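Salicylate 5-hydroxylase, large oxygenase component (Ralstonia sp., PDB 7C8Z) hydroxylates salicylate at carbon 5 to give gentisate, as the iron- and [2Fe-2S]-containing oxygenase component of a multicomponent enzyme system. Local coordinates at residues W47-E52 with E398-K403; K56-R61 with G229-M234. All blocks are in the same frame, centred on the assembly; numbering follows the deposited sequence.

Contact 1: W47-E52 with E398-K403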
loop_
_atom_site.group_PDB
_atom_site.type_symbol
_atom_site.label_atom_id
_atom_site.label_comp_id
_atom_site.label_asym_id
_atom_site.label_seq_id
_atom_site.Cartn_x
_atom_site.Cartn_y
_atom_site.Cartn_z
ATOM N N TRP A 47 -3.564 -20.967 -15.796
ATOM C CA TRP A 47 -4.606 -20.701 -14.812
ATOM C C TRP A 47 -4.493 -21.577 -13.568
ATOM O O TRP A 47 -5.219 -21.331 -12.599
ATOM C CB TRP A 47 -6.000 -20.841 -15.437
ATOM C CG TRP A 47 -6.236 -22.086 -16.227
ATOM C CD1 TRP A 47 -6.154 -22.222 -17.581
ATOM C CD2 TRP A 47 -6.627 -23.367 -15.718
ATOM N NE1 TRP A 47 -6.458 -23.511 -17.948
ATOM C CE2 TRP A 47 -6.751 -24.235 -16.822
ATOM C CE3 TRP A 47 -6.876 -23.867 -14.434
ATOM C CZ2 TRP A 47 -7.114 -25.574 -16.683
ATOM C CZ3 TRP A 47 -7.234 -25.194 -14.299
ATOM C CH2 TRP A 47 -7.351 -26.035 -15.418
ATOM N N ALA A 48 -3.639 -22.603 -13.577
ATOM C CA ALA A 48 -3.358 -23.336 -12.346
ATOM C C ALA A 48 -2.689 -22.455 -11.295
ATOM O O ALA A 48 -2.712 -22.797 -10.106
ATOM C CB ALA A 48 -2.480 -24.552 -12.641
ATOM N N TYR A 49 -2.102 -21.328 -11.702
ATOM C CA TYR A 49 -1.441 -20.408 -10.788
ATOM C C TYR A 49 -2.223 -19.128 -10.540
ATOM O O TYR A 49 -1.847 -18.358 -9.651
ATOM C CB TYR A 49 -0.047 -20.033 -11.314
ATOM C CG TYR A 49 0.827 -21.206 -11.709
ATOM C CD1 TYR A 49 1.609 -21.862 -10.768
ATOM C CD2 TYR A 49 0.878 -21.649 -13.030
ATOM C CE1 TYR A 49 2.411 -22.929 -11.125
ATOM C CE2 TYR A 49 1.678 -22.716 -13.396
ATOM C CZ TYR A 49 2.442 -23.352 -12.439
ATOM O OH TYR A 49 3.238 -24.412 -12.798
ATOM N N THR A 50 -3.279 -18.865 -11.308
ATOM C CA THR A 50 -3.950 -17.575 -11.282
ATOM C C THR A 50 -5.389 -17.619 -10.779
ATOM O O THR A 50 -6.020 -16.559 -10.686
ATOM C CB THR A 50 -3.932 -16.950 -12.685
ATOM O OG1 THR A 50 -4.689 -17.773 -13.581
ATOM C CG2 THR A 50 -2.505 -16.828 -13.201
ATOM N N ARG A 51 -5.920 -18.789 -10.428
ATOM C CA ARG A 51 -7.323 -18.931 -10.052
ATOM C C ARG A 51 -7.448 -19.027 -8.537
ATOM O O ARG A 51 -6.799 -19.869 -7.908
ATOM C CB ARG A 51 -7.950 -20.163 -10.709
ATOM C CG ARG A 51 -8.115 -20.048 -12.209
ATOM C CD ARG A 51 -8.760 -21.289 -12.799
ATOM N NE ARG A 51 -9.893 -21.771 -12.011
ATOM C CZ ARG A 51 -10.478 -22.951 -12.196
ATOM N NH1 ARG A 51 -10.035 -23.766 -13.140
ATOM N NH2 ARG A 51 -11.508 -23.314 -11.444
ATOM N N GLU A 52 -8.284 -18.161 -7.958
ATOM C CA GLU A 52 -8.446 -18.125 -6.508
ATOM C C GLU A 52 -9.336 -19.252 -5.989
ATOM O O GLU A 52 -9.126 -19.734 -4.869
ATOM C CB GLU A 52 -9.003 -16.764 -6.083
ATOM C CG GLU A 52 -9.005 -16.524 -4.582
ATOM C CD GLU A 52 -7.635 -16.153 -4.042
ATOM O OE1 GLU A 52 -6.681 -16.035 -4.843
ATOM O OE2 GLU A 52 -7.513 -15.972 -2.813
ATOM N N GLU A 398 3.953 -13.211 -12.811
ATOM C CA GLU A 398 3.538 -12.136 -13.710
ATOM C C GLU A 398 3.202 -12.683 -15.091
ATOM O O GLU A 398 2.150 -12.364 -15.666
ATOM C CB GLU A 398 4.636 -11.078 -13.820
ATOM C CG GLU A 398 5.092 -10.503 -12.495
ATOM C CD GLU A 398 6.149 -9.433 -12.662
ATOM O OE1 GLU A 398 6.235 -8.545 -11.790
ATOM O OE2 GLU A 398 6.891 -9.475 -13.667
ATOM N N GLY A 399 4.078 -13.538 -15.623
ATOM C CA GLY A 399 3.814 -14.153 -16.916
ATOM C C GLY A 399 2.507 -14.923 -16.941
ATOM O O GLY A 399 1.716 -14.795 -17.879
ATOM N N PHE A 400 2.263 -15.732 -15.906
ATOM C CA PHE A 400 1.024 -16.505 -15.842
ATOM C C PHE A 400 -0.192 -15.587 -15.857
ATOM O O PHE A 400 -1.127 -15.789 -16.643
ATOM C CB PHE A 400 1.002 -17.392 -14.596
ATOM C CG PHE A 400 2.153 -18.348 -14.509
ATOM C CD1 PHE A 400 2.718 -18.880 -15.657
ATOM C CD2 PHE A 400 2.680 -18.706 -13.279
ATOM C CE1 PHE A 400 3.782 -19.751 -15.577
ATOM C CE2 PHE A 400 3.746 -19.579 -13.193
ATOM C CZ PHE A 400 4.297 -20.102 -14.344
ATOM N N GLU A 401 -0.190 -14.556 -15.007
ATOM C CA GLU A 401 -1.328 -13.641 -14.973
ATOM C C GLU A 401 -1.519 -12.919 -16.300
ATOM O O GLU A 401 -2.635 -12.486 -16.607
ATOM C CB GLU A 401 -1.161 -12.615 -13.851
ATOM C CG GLU A 401 -0.982 -13.219 -12.475
ATOM C CD GLU A 401 -2.300 -13.551 -11.816
ATOM O OE1 GLU A 401 -3.347 -13.405 -12.479
ATOM O OE2 GLU A 401 -2.292 -13.947 -10.631
ATOM N N GLN A 402 -0.457 -12.801 -17.098
ATOM C CA GLN A 402 -0.558 -12.073 -18.358
ATOM C C GLN A 402 -1.483 -12.779 -19.351
ATOM O O GLN A 402 -2.241 -12.119 -20.073
ATOM C CB GLN A 402 0.843 -11.895 -18.939
ATOM C CG GLN A 402 0.896 -11.301 -20.316
ATOM C CD GLN A 402 2.172 -10.527 -20.546
ATOM O OE1 GLN A 402 2.750 -9.970 -19.612
ATOM N NE2 GLN A 402 2.621 -10.490 -21.792
ATOM N N LYS A 403 -1.455 -14.114 -19.391
ATOM C CA LYS A 403 -2.248 -14.889 -20.353
ATOM C C LYS A 403 -2.655 -16.214 -19.720
ATOM O O LYS A 403 -2.127 -17.280 -20.061
ATOM C CB LYS A 403 -1.468 -15.125 -21.650
ATOM C CG LYS A 403 -0.004 -15.479 -21.425
ATOM C CD LYS A 403 0.850 -15.222 -22.650
ATOM C CE LYS A 403 0.501 -16.173 -23.781
ATOM N NZ LYS A 403 1.514 -16.144 -24.878
#
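Phe400 and Tyr49 lay their rings against each other in an offset (parallel-displaced) stack. The centroids are 4.2 Å apart and the planes differ by 13°. The overlap is unequal. CE2 of Phe400 sits over the centre of the Tyr49 ring, whereas CD2 of Tyr49 lies toward the rim of the Phe400 ring. The closest carbons are Tyr49 CD2 and Phe400 CD2, at 3.5 Å. In Phe400, CG stands anti to the carbonyl carbon (chi1 -58°), which carries the ring off the helix toward the loop. Leu233 of helix 232-238 packs against both rings, and Phe46 meets the Phe400 ring at a steep angle. The hydroxyl of Tyr49 reaches past the stack to hydrogen-bond Glu236.

The contact fastens the loop before helix 52-63 to the last turn of helix 387-402, which belongs to the catalytic domain of a Rieske-type ring-hydroxylating oxygenase alpha subunit.

Next along the helix, Glu401 folds back over Thr50. Its chain bends at chi2 (-85°), and this brings the carboxylate beside the threonine methyl, with CD 3.6 Å from Thr50 CG2. The glutamate and threonine chains point opposite ways as they pass. The same methyl touches the helix at Phe400, 3.8 Å from its CB. The carboxylate has its polar partner elsewhere, since Glu401 OE2 is hydrogen-bonded to His349 NE2. Glu52 OE1 takes the other imidazole nitrogen, ND1. Gln402, at the end of the helix, and Lys403, just after it, both reach Glu107 of a second subunit.

Contact 2: K56-R61 with G229-M234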
loop_
_atom_site.group_PDB
_atom_site.type_symbol
_atom_site.label_atom_id
_atom_site.label_comp_id
_atom_site.label_asym_id
_atom_site.label_seq_id
_atom_site.Cartn_x
_atom_site.Cartn_y
_atom_site.Cartn_z
ATOM N N LYS A 56 -8.221 -21.741 -2.979
ATOM C CA LYS A 56 -8.979 -22.118 -1.790
ATOM C C LYS A 56 -9.169 -23.624 -1.721
ATOM O O LYS A 56 -9.141 -24.212 -0.627
ATOM C CB LYS A 56 -10.328 -21.401 -1.758
ATOM C CG LYS A 56 -10.179 -19.924 -1.451
ATOM C CD LYS A 56 -11.459 -19.169 -1.713
ATOM C CE LYS A 56 -12.530 -19.601 -0.749
ATOM N NZ LYS A 56 -13.859 -19.605 -1.393
ATOM N N ARG A 57 -9.393 -24.274 -2.876
ATOM C CA ARG A 57 -9.447 -25.731 -2.863
ATOM C C ARG A 57 -8.100 -26.320 -2.463
ATOM O O ARG A 57 -8.041 -27.357 -1.793
ATOM C CB ARG A 57 -9.881 -26.251 -4.223
ATOM C CG ARG A 57 -10.253 -27.722 -4.203
ATOM C CD ARG A 57 -10.406 -28.288 -5.602
ATOM N NE ARG A 57 -11.290 -27.461 -6.413
ATOM C CZ ARG A 57 -11.371 -27.526 -7.736
ATOM N NH1 ARG A 57 -10.616 -28.383 -8.409
ATOM N NH2 ARG A 57 -12.205 -26.727 -8.384
ATOM N N GLU A 58 -7.003 -25.675 -2.877
ATOM C CA GLU A 58 -5.676 -26.108 -2.453
ATOM C C GLU A 58 -5.531 -26.013 -0.944
ATOM O O GLU A 58 -4.966 -26.908 -0.311
ATOM C CB GLU A 58 -4.600 -25.269 -3.143
ATOM C CG GLU A 58 -4.428 -25.561 -4.612
ATOM C CD GLU A 58 -3.444 -24.629 -5.271
ATOM O OE1 GLU A 58 -3.437 -23.428 -4.930
ATOM O OE2 GLU A 58 -2.683 -25.097 -6.140
ATOM N N LEU A 59 -6.011 -24.919 -0.355
ATOM C CA LEU A 59 -5.977 -24.802 1.099
ATOM C C LEU A 59 -6.793 -25.908 1.756
ATOM O O LEU A 59 -6.350 -26.522 2.733
ATOM C CB LEU A 59 -6.500 -23.434 1.533
ATOM C CG LEU A 59 -5.644 -22.185 1.303
ATOM C CD1 LEU A 59 -6.373 -20.961 1.842
ATOM C CD2 LEU A 59 -4.266 -22.322 1.939
ATOM N N GLU A 60 -7.976 -26.197 1.212
ATOM C CA GLU A 60 -8.845 -27.208 1.816
ATOM C C GLU A 60 -8.238 -28.606 1.731
ATOM O O GLU A 60 -8.314 -29.377 2.695
ATOM C CB GLU A 60 -10.222 -27.188 1.152
ATOM C CG GLU A 60 -10.999 -25.888 1.336
ATOM C CD GLU A 60 -11.893 -25.897 2.566
ATOM O OE1 GLU A 60 -11.484 -26.457 3.603
ATOM O OE2 GLU A 60 -13.012 -25.348 2.494
ATOM N N ARG A 61 -7.625 -28.948 0.592
ATOM C CA ARG A 61 -7.267 -30.331 0.302
ATOM C C ARG A 61 -5.784 -30.653 0.429
ATOM O O ARG A 61 -5.436 -31.835 0.503
ATOM C CB ARG A 61 -7.729 -30.704 -1.113
ATOM C CG ARG A 61 -9.236 -30.626 -1.298
ATOM C CD ARG A 61 -9.654 -31.202 -2.635
ATOM N NE ARG A 61 -11.098 -31.130 -2.837
ATOM C CZ ARG A 61 -11.709 -31.476 -3.965
ATOM N NH1 ARG A 61 -11.002 -31.917 -4.995
ATOM N NH2 ARG A 61 -13.026 -31.378 -4.066
ATOM N N GLY A 229 4.374 -14.609 -5.793
ATOM C CA GLY A 229 4.049 -15.628 -6.768
ATOM C C GLY A 229 3.253 -16.745 -6.122
ATOM O O GLY A 229 3.199 -16.859 -4.893
ATOM N N ASN A 230 2.658 -17.592 -6.966
ATOM C CA ASN A 230 1.890 -18.715 -6.445
ATOM C C ASN A 230 2.801 -19.662 -5.679
ATOM O O ASN A 230 3.915 -19.968 -6.113
ATOM C CB ASN A 230 1.187 -19.465 -7.575
ATOM C CG ASN A 230 0.214 -20.515 -7.060
ATOM O OD1 ASN A 230 0.584 -21.667 -6.846
ATOM N ND2 ASN A 230 -1.036 -20.118 -6.858
ATOM N N TRP A 231 2.298 -20.156 -4.545
ATOM C CA TRP A 231 3.131 -20.932 -3.632
ATOM C C TRP A 231 3.709 -22.170 -4.299
ATOM O O TRP A 231 4.832 -22.578 -3.977
ATOM C CB TRP A 231 2.320 -21.318 -2.398
ATOM C CG TRP A 231 1.230 -22.287 -2.703
ATOM C CD1 TRP A 231 -0.044 -21.993 -3.096
ATOM C CD2 TRP A 231 1.319 -23.712 -2.656
ATOM N NE1 TRP A 231 -0.756 -23.151 -3.292
ATOM C CE2 TRP A 231 0.059 -24.222 -3.030
ATOM C CE3 TRP A 231 2.343 -24.608 -2.336
ATOM C CZ2 TRP A 231 -0.205 -25.585 -3.091
ATOM C CZ3 TRP A 231 2.078 -25.963 -2.395
ATOM C CH2 TRP A 231 0.814 -26.439 -2.769
ATOM N N LYS A 232 2.957 -22.782 -5.220
ATOM C CA LYS A 232 3.436 -23.974 -5.918
ATOM C C LYS A 232 4.779 -23.723 -6.593
ATOM O O LYS A 232 5.639 -24.615 -6.637
ATOM C CB LYS A 232 2.395 -24.429 -6.939
ATOM C CG LYS A 232 1.097 -24.910 -6.315
ATOM C CD LYS A 232 0.251 -25.688 -7.310
ATOM C CE LYS A 232 -0.347 -24.766 -8.360
ATOM N NZ LYS A 232 -1.495 -23.967 -7.840
ATOM N N LEU A 233 4.987 -22.502 -7.099
ATOM C CA LEU A 233 6.237 -22.179 -7.781
ATOM C C LEU A 233 7.449 -22.399 -6.886
ATOM O O LEU A 233 8.545 -22.675 -7.387
ATOM C CB LEU A 233 6.209 -20.735 -8.271
ATOM C CG LEU A 233 5.359 -20.490 -9.511
ATOM C CD1 LEU A 233 5.355 -19.010 -9.854
ATOM C CD2 LEU A 233 5.874 -21.318 -10.669
ATOM N N MET A 234 7.281 -22.297 -5.566
ATOM C CA MET A 234 8.402 -22.572 -4.677
ATOM C C MET A 234 8.703 -24.063 -4.634
ATOM O O MET A 234 9.861 -24.479 -4.763
ATOM C CB MET A 234 8.119 -22.034 -3.274
ATOM C CG MET A 234 9.275 -22.225 -2.299
ATOM S SD MET A 234 10.883 -21.856 -3.028
ATOM C CE MET A 234 10.945 -20.069 -2.908
#
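Glu58 OE2 and Lys232 NZ form a buried salt bridge between helix 52-63 and the N-terminal region of helix 232-238. The modelled separation is very short, and its exact length is doubtful at this resolution. The other carboxylate oxygen accepts from the indole: Trp231 NE1 to Glu58 OE1 is 3.2 Å, with an N-H...O angle of 159°. One carboxylate thus takes two donors from adjacent residues. The oxygen lies near the indole plane, at the ring edge. Seen from the carboxylate, the donor stands well above the plane, 68° out of it.

Helix 232-238 belongs to the catalytic domain of the ring-hydroxylating oxygenase alpha subunit. It follows strand 217-227, which is outermost in its antiparallel sheet within this chain. Asn230 caps the turn into this helix. Its OD1 accepts from Lys232 N at 3.1 Å and more weakly from Lys232 NZ. Glu58 OE2 has a second donor in Trp436 NE1 of helix 427-440. These partners help satisfy the buried charges and would probably favour the ionised pair.

Glu58 is extended beyond CG and so bridges backbones whose nearest CA atoms, of Glu58 and Lys232, are 10.0 Å apart. Lys232 comes in roughly perpendicular to Glu58. Bends at its last two torsions curl the lysine back to the carboxylate. Lys232 CG lies over one face of the Trp231 ring, toward its rim. Phe63 meets that indole edge-to-face, while Met432, Tyr433 and Trp436 pack on the lysine. On the six-membered side of the indole, CZ2 of Trp231 lies 4.0 Å from Glu58 CD.

From the N terminus, the chain enters contact 1 at loop 47-52 and then helix 52-63, which carries the first half of contact 2. It next forms the antiparallel sheet of the Rieske region, bounded within this chain by strands 69-73 and 122-124. Strand 217-227 leads to 229-234, where contact 2 closes a loop of 167 intervening residues. Contact 1 closes later, at 398-403, so its longer loop encloses that of contact 2. Together they tie the N-terminal loop and helix to two helices of the catalytic domain, 232-238 and 387-402. Their centres are 12 Å apart. They meet directly in a probable hydrogen bond, with Ala48 O 2.8 Å from Lys232 NZ.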